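Local coordinates for protein peptidyl-prolyl cis-trans isomerase (Hirschia baltica, PDB 5EX2) that probably catalyses the cis-trans isomerisation of peptide bonds preceding proline, as expected of a periplasmic folding helper of the cyclophilin family, at residues D13-W17 / D236-F240; Y5-V10 / P260-F264; I105-I110 / Y120-Y124; M149-A153 / D252-L256. One frame throughout, in Å; residues are numbered along the deposited sequence. Where two conformers were deposited one is given.

Contact 1. Residues D13-W17 / D236-F240; sequences DPENW and DGPMF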
# COMPACT_ATOMS: atom_id res chain seq x y z
N ASP A 13 14.28 -18.91 4.12
CA ASP A 13 12.93 -19.40 4.40
C ASP A 13 11.86 -18.86 3.45
O ASP A 13 10.98 -18.12 3.84
CB ASP A 13 12.57 -19.06 5.84
CG ASP A 13 11.33 -19.79 6.33
OD1 ASP A 13 10.83 -20.70 5.64
OD2 ASP A 13 10.88 -19.48 7.45
N PRO A 14 11.94 -19.27 2.18
CA PRO A 14 10.98 -18.80 1.18
C PRO A 14 9.56 -19.28 1.45
O PRO A 14 8.62 -18.72 0.91
CB PRO A 14 11.52 -19.37 -0.13
CG PRO A 14 12.39 -20.51 0.28
CD PRO A 14 12.97 -20.14 1.59
N GLU A 15 9.40 -20.30 2.29
CA GLU A 15 8.07 -20.76 2.67
C GLU A 15 7.33 -19.69 3.47
O GLU A 15 6.09 -19.63 3.45
CB GLU A 15 8.17 -22.05 3.50
CG GLU A 15 8.74 -23.25 2.74
CD GLU A 15 10.27 -23.24 2.59
OE1 GLU A 15 10.97 -22.43 3.25
OE2 GLU A 15 10.78 -24.07 1.80
N ASN A 16 8.08 -18.82 4.15
CA ASN A 16 7.47 -17.82 5.01
C ASN A 16 7.70 -16.40 4.54
O ASN A 16 7.08 -15.49 5.08
CB ASN A 16 7.97 -17.98 6.42
CG ASN A 16 7.31 -19.14 7.11
OD1 ASN A 16 6.10 -19.15 7.28
ND2 ASN A 16 8.09 -20.12 7.51
N TRP A 17 8.56 -16.20 3.56
CA TRP A 17 8.92 -14.85 3.12
C TRP A 17 8.92 -14.72 1.60
O TRP A 17 9.53 -15.52 0.88
CB TRP A 17 10.29 -14.46 3.67
CG TRP A 17 10.29 -14.38 5.15
CD1 TRP A 17 10.67 -15.36 6.01
CD2 TRP A 17 9.85 -13.28 5.95
NE1 TRP A 17 10.51 -14.94 7.30
CE2 TRP A 17 10.00 -13.66 7.29
CE3 TRP A 17 9.34 -12.01 5.66
CZ2 TRP A 17 9.67 -12.81 8.35
CZ3 TRP A 17 9.02 -11.17 6.71
CH2 TRP A 17 9.20 -11.57 8.03
N ASP A 236 0.01 -17.16 3.73
CA ASP A 236 -0.42 -18.56 3.67
C ASP A 236 0.61 -19.50 4.29
O ASP A 236 0.49 -20.73 4.15
CB ASP A 236 -0.74 -18.97 2.22
CG ASP A 236 0.45 -18.81 1.27
OD1 ASP A 236 1.46 -18.17 1.61
OD2 ASP A 236 0.35 -19.34 0.14
N GLY A 237 1.61 -18.95 4.96
CA GLY A 237 2.63 -19.75 5.60
C GLY A 237 2.40 -19.86 7.09
O GLY A 237 1.55 -19.18 7.67
N PRO A 238 3.19 -20.72 7.75
CA PRO A 238 2.94 -21.00 9.16
C PRO A 238 3.36 -19.90 10.11
O PRO A 238 2.77 -19.74 11.17
CB PRO A 238 3.77 -22.26 9.42
CG PRO A 238 4.81 -22.26 8.39
CD PRO A 238 4.18 -21.63 7.17
N MET A 239 4.36 -19.11 9.76
CA MET A 239 4.71 -18.00 10.64
C MET A 239 3.56 -17.01 10.72
O MET A 239 3.29 -16.43 11.77
CB MET A 239 5.98 -17.31 10.17
CG MET A 239 7.19 -18.15 10.42
SD MET A 239 8.75 -17.43 9.87
CE MET A 239 8.93 -16.11 11.06
N PHE A 240 2.87 -16.80 9.61
CA PHE A 240 1.75 -15.87 9.66
C PHE A 240 0.60 -16.47 10.48
O PHE A 240 -0.10 -15.75 11.17
CB PHE A 240 1.27 -15.48 8.28
CG PHE A 240 0.35 -14.28 8.30
CD1 PHE A 240 0.87 -13.02 8.60
CD2 PHE A 240 -1.01 -14.39 8.07
CE1 PHE A 240 0.06 -11.91 8.66
CE2 PHE A 240 -1.81 -13.28 8.12
CZ PHE A 240 -1.28 -12.04 8.41
O HOH W 1 3.64 -20.11 2.11
O HOH W 2 4.16 -17.23 7.11
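Asp13 meets Met239 through one carboxylate oxygen, OD2, which lies 3.8 Å from the sulfur SD. The same OD2 takes the side-chain N-H of Asn16, ND2 to OD2 2.9 Å. The donor comes in on the syn side of the carboxylate, nearly in the plane of the Asn16 amide. This bond fixes the flip of the amide and turns its oxygen to the other segment. Glu15 takes part through its backbone: its O and Asp236 OD1 both accept from one water. Asn16 is the centre of the contact. Its OD1 accepts from Met239 N at 3.0 Å. The bond is nearly straight at the hydrogen (166°), but the donor sits above the carbonyl plane. A water 2.7 Å from Asn16 OD1 links that oxygen to Phe240 N as well. The Met239 and Asn16 side chains cross at about a right angle, with Met239 CG 3.5 Å from Asn16 CG. With an alanine here, Met239 N would probably lose its acceptor and Asp13 OD2 its amide partner. Trp17 follows with a Met-aromatic contact, its NE1 4.0 Å from Met239 SD. The bend at chi3 (71°) carries the Met239 methyl to the indole, CE to Trp17 CZ2 4.3 Å. Gly237 holds the N-cap position, and Asn16 supplies a side-chain acceptor from a distant loop to the first turn of helix 238-247.

Contact 2. Residues Y5-V10 / P260-F264; sequences YTKESV and PSVVF
The Phe264 ring lies flat against Lys7. Lys7 CB stands 3.7 Å from the ring centroid and only 7° off the normal, a CH-pi contact over one face. With chi1 at -168°, Lys7 CG turns away from the backbone N and the chain stays extended beyond it. The methylenes therefore run back along the phenylalanine, with CG 3.7 Å from Phe264 CD2, and the two side chains point in opposite directions. The far end of the ring reaches the backbone before the helix. Tyr5 O lies at the ring edge, in its plane, 3.6 Å from Phe264 CZ. An alanine at Phe264 would probably open a gap beside the aliphatic part of Lys7 and leave that chain freer to turn. The contact lays the start of helix 7-11 against strand 261-264, an outer strand of a three-stranded antiparallel sheet. Thr6 is the N-cap of this helix: its OG1 accepts from Ser9 N at 3.1 Å. Ser9 OG in turn donates to Thr6 O (2.8 Å), which also receives Val10 N. Tyr5 swings to the other end of the strand. Its CG is anti to the carbonyl carbon (chi1 -47°), and the hydroxyl end of the ring meets Pro260, with OH 3.8 Å from CB. Val262 CG1 comes to the edge of the tyrosine ring, although Val262 has two conformers and this touch is less certain. Tyr5 also meets the Trp17 ring edge to face. Lys7 NZ donates to a water 2.6 Å away, which is weakly bonded to Phe264 O, and makes a long, weak ion pair with Glu229.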
# COMPACT_ATOMS: atom_id res chain seq x y z
N TYR A 5 13.34 -9.68 12.44
CA TYR A 5 13.76 -10.78 11.58
C TYR A 5 15.07 -10.44 10.89
O TYR A 5 15.19 -9.38 10.28
CB TYR A 5 12.69 -11.08 10.54
CG TYR A 5 11.30 -11.18 11.12
CD1 TYR A 5 10.83 -12.37 11.67
CD2 TYR A 5 10.46 -10.08 11.11
CE1 TYR A 5 9.56 -12.45 12.20
CE2 TYR A 5 9.20 -10.15 11.63
CZ TYR A 5 8.75 -11.33 12.17
OH TYR A 5 7.47 -11.36 12.68
N THR A 6 16.03 -11.34 10.97
CA THR A 6 17.31 -11.14 10.32
C THR A 6 17.22 -11.48 8.84
O THR A 6 16.41 -12.31 8.42
CB THR A 6 18.41 -12.01 10.93
OG1 THR A 6 18.12 -13.39 10.70
CG2 THR A 6 18.54 -11.75 12.42
N LYS A 7 18.10 -10.86 8.07
CA LYS A 7 18.16 -11.11 6.64
C LYS A 7 18.46 -12.59 6.38
O LYS A 7 17.87 -13.21 5.50
CB LYS A 7 19.22 -10.23 5.99
CG LYS A 7 19.16 -10.21 4.47
CD LYS A 7 20.11 -9.16 3.89
CE LYS A 7 19.95 -9.02 2.39
NZ LYS A 7 21.00 -8.15 1.80
N GLU A 8 19.35 -13.16 7.18
CA GLU A 8 19.71 -14.55 7.02
C GLU A 8 18.48 -15.46 7.19
O GLU A 8 18.25 -16.36 6.40
CB GLU A 8 20.80 -14.92 8.02
CG GLU A 8 21.34 -16.33 7.88
CD GLU A 8 22.62 -16.55 8.69
OE1 GLU A 8 23.06 -15.62 9.38
OE2 GLU A 8 23.18 -17.67 8.62
N SER A 9 17.69 -15.20 8.23
CA SER A 9 16.53 -16.04 8.53
C SER A 9 15.43 -15.90 7.48
O SER A 9 14.70 -16.85 7.20
CB SER A 9 15.98 -15.70 9.91
OG SER A 9 15.28 -14.47 9.89
N VAL A 10 15.30 -14.71 6.90
CA VAL A 10 14.32 -14.45 5.87
C VAL A 10 14.74 -15.09 4.54
O VAL A 10 13.93 -15.73 3.88
CB VAL A 10 14.13 -12.94 5.72
CG1 VAL A 10 13.40 -12.60 4.44
CG2 VAL A 10 13.40 -12.39 6.95
N PRO A 260 3.89 -8.75 8.71
CA PRO A 260 5.31 -8.46 8.96
C PRO A 260 6.09 -8.32 7.67
O PRO A 260 6.02 -9.17 6.78
CB PRO A 260 5.76 -9.68 9.77
CG PRO A 260 4.54 -10.03 10.57
CD PRO A 260 3.41 -9.83 9.59
N SER A 261 6.86 -7.25 7.60
CA SER A 261 7.64 -6.91 6.42
C SER A 261 8.98 -6.35 6.86
O SER A 261 9.09 -5.75 7.93
CB SER A 261 6.89 -5.89 5.55
OG SER A 261 5.58 -6.35 5.25
N VAL A 262 10.00 -6.54 6.05
CA VAL A 262 11.34 -6.07 6.38
C VAL A 262 12.03 -5.57 5.14
O VAL A 262 11.87 -6.12 4.05
CB VAL A 262 12.19 -7.19 7.02
CG1 VAL A 262 11.64 -7.58 8.37
CG2 VAL A 262 12.24 -8.41 6.10
N VAL A 263 12.79 -4.50 5.31
CA VAL A 263 13.58 -3.91 4.24
C VAL A 263 15.03 -3.85 4.70
O VAL A 263 15.32 -3.36 5.79
CB VAL A 263 13.09 -2.51 3.86
CG1 VAL A 263 13.93 -1.94 2.72
CG2 VAL A 263 11.60 -2.52 3.49
N PHE A 264 15.92 -4.41 3.90
CA PHE A 264 17.35 -4.44 4.21
C PHE A 264 18.08 -3.59 3.21
O PHE A 264 18.00 -3.82 2.02
CB PHE A 264 17.88 -5.87 4.17
CG PHE A 264 17.19 -6.81 5.11
CD1 PHE A 264 17.43 -6.73 6.47
CD2 PHE A 264 16.32 -7.78 4.64
CE1 PHE A 264 16.82 -7.61 7.35
CE2 PHE A 264 15.70 -8.67 5.51
CZ PHE A 264 15.94 -8.58 6.86
O HOH W 3 20.38 -5.69 1.53

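Contact 3. Residues I105-I110 / Y120-Y124; sequences IVLTVI and YTGFY
Thr108 and Phe123 form an antiparallel hydrogen-bonded pair, with Thr108 N to Phe123 O and Phe123 N to Thr108 O both 2.9 Å. This is the pairing of the hairpin made by strands 108-109 and 119-124, at one border of a five-stranded antiparallel sheet. The bond from Thr108 N lies in the carbonyl plane of Phe123; the return bond is tilted from the plane of its acceptor. Beside it the strands run close, and Thr108 O is 3.1 Å from Gly122 CA. Ile105 lies over one face of the Tyr124 ring. Its CG2 stands 3.6 Å from the ring centroid, 9° off the normal, which makes a CH-pi contact. The ring gets there because Tyr124 CG is anti to the backbone N (chi1 171°). Its hydroxyl is bonded to Glu42. Leu107 touches two tyrosines: CD1 is 3.9 Å from Tyr120 CE2, and CD2 packs on Tyr124 CB. Val109 CG1 also touches Tyr120 CE2. The hydroxyl of Tyr120 bonds to Asp134 and accepts from two waters, one held by Leu107 N and one by Leu107 O. The nearest approach of the Tyr120 side chain to a bound magnesium ion is about 5 Å. Phe123 points to the same face of the sheet as Thr108, and Ile110 CG1 lies 3.9 Å from its CE2. Ile110 CD1 reaches Thr121 OG1, a hydroxyl bonded to Asp252. Past the paired residues a water takes over the link, accepting from Ile110 N and donating to Thr121 O at 2.7 Å.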
# COMPACT_ATOMS: atom_id res chain seq x y z
N ILE A 105 -6.48 -15.87 -7.03
CA ILE A 105 -6.01 -14.99 -5.96
C ILE A 105 -6.81 -15.35 -4.72
O ILE A 105 -7.97 -14.97 -4.58
CB ILE A 105 -6.17 -13.52 -6.33
CG1 ILE A 105 -5.19 -13.18 -7.46
CG2 ILE A 105 -5.89 -12.61 -5.13
CD1 ILE A 105 -5.25 -11.73 -7.94
N VAL A 106 -6.19 -16.14 -3.86
CA VAL A 106 -6.83 -16.69 -2.68
C VAL A 106 -6.45 -15.88 -1.46
O VAL A 106 -5.28 -15.65 -1.19
CB VAL A 106 -6.44 -18.16 -2.47
CG1 VAL A 106 -7.09 -18.74 -1.22
CG2 VAL A 106 -6.80 -18.99 -3.70
N LEU A 107 -7.46 -15.43 -0.74
CA LEU A 107 -7.22 -14.68 0.48
C LEU A 107 -6.98 -15.60 1.64
O LEU A 107 -7.63 -16.62 1.79
CB LEU A 107 -8.41 -13.79 0.80
CG LEU A 107 -8.90 -12.89 -0.33
CD1 LEU A 107 -9.95 -11.94 0.20
CD2 LEU A 107 -7.76 -12.12 -0.92
N THR A 108 -6.02 -15.23 2.47
CA THR A 108 -5.83 -15.86 3.75
C THR A 108 -6.80 -15.21 4.71
O THR A 108 -6.73 -14.00 4.95
CB THR A 108 -4.39 -15.69 4.26
OG1 THR A 108 -3.50 -16.38 3.37
CG2 THR A 108 -4.22 -16.20 5.69
N VAL A 109 -7.70 -16.02 5.23
CA VAL A 109 -8.68 -15.54 6.19
C VAL A 109 -8.04 -15.40 7.56
O VAL A 109 -7.02 -16.04 7.87
CB VAL A 109 -9.88 -16.50 6.27
CG1 VAL A 109 -10.50 -16.66 4.90
CG2 VAL A 109 -9.45 -17.88 6.83
N ILE A 110 -8.66 -14.58 8.40
CA ILE A 110 -8.17 -14.32 9.74
C ILE A 110 -8.78 -15.31 10.72
O ILE A 110 -8.09 -15.85 11.59
CB ILE A 110 -8.49 -12.89 10.15
CG1 ILE A 110 -7.72 -11.92 9.24
CG2 ILE A 110 -8.13 -12.65 11.59
CD1 ILE A 110 -8.30 -10.53 9.19
N TYR A 120 -16.04 -10.29 3.65
CA TYR A 120 -15.06 -10.64 4.65
C TYR A 120 -13.76 -10.01 4.23
O TYR A 120 -13.63 -9.53 3.10
CB TYR A 120 -14.93 -12.17 4.81
CG TYR A 120 -14.30 -12.88 3.64
CD1 TYR A 120 -15.06 -13.32 2.56
CD2 TYR A 120 -12.94 -13.16 3.63
CE1 TYR A 120 -14.47 -13.98 1.49
CE2 TYR A 120 -12.33 -13.81 2.58
CZ TYR A 120 -13.09 -14.22 1.50
OH TYR A 120 -12.48 -14.88 0.46
N THR A 121 -12.81 -10.03 5.15
CA THR A 121 -11.49 -9.51 4.90
C THR A 121 -10.44 -10.59 5.10
O THR A 121 -10.64 -11.60 5.78
CB THR A 121 -11.14 -8.34 5.82
OG1 THR A 121 -11.02 -8.80 7.17
CG2 THR A 121 -12.16 -7.20 5.73
N GLY A 122 -9.29 -10.36 4.50
CA GLY A 122 -8.19 -11.28 4.63
C GLY A 122 -6.99 -10.63 3.99
O GLY A 122 -6.96 -9.41 3.80
N PHE A 123 -5.99 -11.44 3.71
CA PHE A 123 -4.72 -10.95 3.18
C PHE A 123 -4.34 -11.66 1.91
O PHE A 123 -4.56 -12.87 1.76
CB PHE A 123 -3.60 -11.14 4.19
CG PHE A 123 -3.78 -10.39 5.49
CD1 PHE A 123 -3.33 -9.09 5.63
CD2 PHE A 123 -4.37 -11.01 6.58
CE1 PHE A 123 -3.48 -8.41 6.84
CE2 PHE A 123 -4.51 -10.34 7.79
CZ PHE A 123 -4.06 -9.04 7.92
N TYR A 124 -3.71 -10.92 1.01
CA TYR A 124 -3.10 -11.48 -0.17
C TYR A 124 -1.78 -10.77 -0.39
O TYR A 124 -1.77 -9.54 -0.55
CB TYR A 124 -3.98 -11.34 -1.40
CG TYR A 124 -3.26 -11.72 -2.68
CD1 TYR A 124 -2.99 -13.04 -2.98
CD2 TYR A 124 -2.85 -10.75 -3.57
CE1 TYR A 124 -2.33 -13.38 -4.15
CE2 TYR A 124 -2.19 -11.07 -4.73
CZ TYR A 124 -1.93 -12.38 -5.02
OH TYR A 124 -1.26 -12.71 -6.19
O HOH W 4 -3.19 -15.79 0.64
O HOH W 5 -10.28 -16.23 -0.90
O HOH W 6 -10.49 -17.14 1.13
O HOH W 7 -11.23 -13.47 7.67

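Contact 4. Residues M149-A153 / D252-L256; sequences MPHCA and DVCSL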
# COMPACT_ATOMS: atom_id res chain seq x y z
N MET A 149 -8.77 -3.13 -1.75
CA MET A 149 -7.81 -3.03 -0.68
C MET A 149 -8.29 -1.95 0.26
O MET A 149 -8.20 -0.76 -0.08
CB MET A 149 -6.42 -2.72 -1.20
CG MET A 149 -5.41 -2.49 -0.10
SD MET A 149 -3.71 -2.72 -0.64
CE MET A 149 -3.51 -1.39 -1.81
N PRO A 150 -8.80 -2.34 1.43
CA PRO A 150 -9.35 -1.33 2.33
C PRO A 150 -8.29 -0.41 2.89
O PRO A 150 -7.12 -0.77 2.93
CB PRO A 150 -9.98 -2.17 3.44
CG PRO A 150 -9.20 -3.42 3.45
CD PRO A 150 -8.91 -3.69 2.00
N HIS A 151 -8.72 0.78 3.30
CA HIS A 151 -7.80 1.81 3.72
C HIS A 151 -7.40 1.62 5.19
O HIS A 151 -7.70 2.44 6.06
CB HIS A 151 -8.43 3.17 3.43
CG HIS A 151 -8.47 3.48 1.96
ND1 HIS A 151 -9.37 2.90 1.09
CD2 HIS A 151 -7.71 4.31 1.22
CE1 HIS A 151 -9.15 3.36 -0.13
NE2 HIS A 151 -8.14 4.22 -0.08
N CYS A 152 -6.70 0.53 5.46
CA CYS A 152 -6.07 0.30 6.74
C CYS A 152 -4.89 1.25 6.88
O CYS A 152 -4.37 1.72 5.88
CB CYS A 152 -5.53 -1.15 6.86
SG CYS A 152 -6.68 -2.46 6.64
N ALA A 153 -4.45 1.50 8.11
CA ALA A 153 -3.18 2.17 8.34
C ALA A 153 -2.12 1.45 7.55
O ALA A 153 -2.07 0.22 7.55
CB ALA A 153 -2.85 2.20 9.81
N ASP A 252 -10.49 -7.74 12.82
CA ASP A 252 -10.62 -7.47 11.41
C ASP A 252 -9.24 -7.09 10.87
O ASP A 252 -8.34 -6.75 11.64
CB ASP A 252 -11.64 -6.35 11.17
CG ASP A 252 -12.03 -6.21 9.72
OD1 ASP A 252 -12.01 -7.23 9.01
OD2 ASP A 252 -12.36 -5.09 9.29
N VAL A 253 -9.09 -7.14 9.55
CA VAL A 253 -7.80 -6.93 8.92
C VAL A 253 -7.16 -5.60 9.34
O VAL A 253 -5.96 -5.52 9.53
CB VAL A 253 -7.95 -7.00 7.37
CG1 VAL A 253 -8.72 -5.80 6.81
CG2 VAL A 253 -6.63 -7.14 6.70
N CYS A 254 -7.96 -4.57 9.54
CA CYS A 254 -7.39 -3.27 9.88
C CYS A 254 -7.09 -3.10 11.37
O CYS A 254 -6.46 -2.13 11.75
CB CYS A 254 -8.32 -2.15 9.41
SG CYS A 254 -8.41 -2.00 7.60
N SER A 255 -7.52 -4.04 12.20
CA SER A 255 -7.21 -3.98 13.63
C SER A 255 -5.96 -4.81 13.98
O SER A 255 -5.42 -4.70 15.07
CB SER A 255 -8.41 -4.45 14.46
OG SER A 255 -9.42 -3.46 14.44
N LEU A 256 -5.50 -5.60 13.02
CA LEU A 256 -4.24 -6.30 13.15
C LEU A 256 -3.09 -5.36 12.77
O LEU A 256 -3.30 -4.39 12.05
CB LEU A 256 -4.21 -7.53 12.24
CG LEU A 256 -5.11 -8.68 12.66
CD1 LEU A 256 -5.35 -9.60 11.48
CD2 LEU A 256 -4.47 -9.45 13.81
O HOH W 8 -5.29 -0.01 10.33
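Cys254 O and Ala153 N share one water, which donates to the carbonyl and accepts from the amide, with both distances 2.8 Å. It is the polar link beside a covalent one. Cys152 SG and Cys254 SG form a disulfide, 2.0 Å long, with a torsion of -74° about the S-S bond. Both sulfurs are anti to their own carbonyl carbons (chi1 -57° and -68°), and both CB atoms point across the contact. The bond ties two loops that lie far apart in sequence. Residues 149-153 connect strand 145-148 of the five-stranded sheet to strand 155-158 of the eight-stranded cyclophilin barrel. Residues 252-256 follow helix 238-247 near the C terminus. An oxidised pair is consistent with a periplasmic protein. Val253 packs beside the disulfide. Its CG1 is 3.9 Å from Cys152 SG and 4.1 Å from Pro150 CG. Pro128 backs both Cys152 and Val253. The first loop bends at His151, the centre of an inverse gamma turn, with a weak bond from Cys152 N to Pro150 O. The CB of His151 points away from residues 252-256, and its NE2 bonds to Ser157. In the second loop Ser255 N donates to Asp252 O at 2.9 Å, closing a short turn that carries Cys254. The carboxylate of Asp252 is held from outside by a salt bridge to Arg179.

How the contacts relate
From the N terminus, residues 5-10 open contact 2, the widest loop, which closes at 260-264 and encloses the other three. Residues 13-17 then open contact 1, closed by the start of helix 238-247. Contact 3 is a local hairpin lying wholly within that loop. Contact 4 opens after contact 3 has closed, and it crosses contact 1, since 252-256 comes after 236-240. Contacts 1 and 2 share a cluster of Trp17, Tyr5 and Met239. Phe240 of contact 1 meets Phe123 of contact 3, and Val253 of contact 4 packs on the same Phe123. Together they join the terminal regions, which share a three-stranded sheet, to the five-stranded sheet and to a loop leading into the barrel.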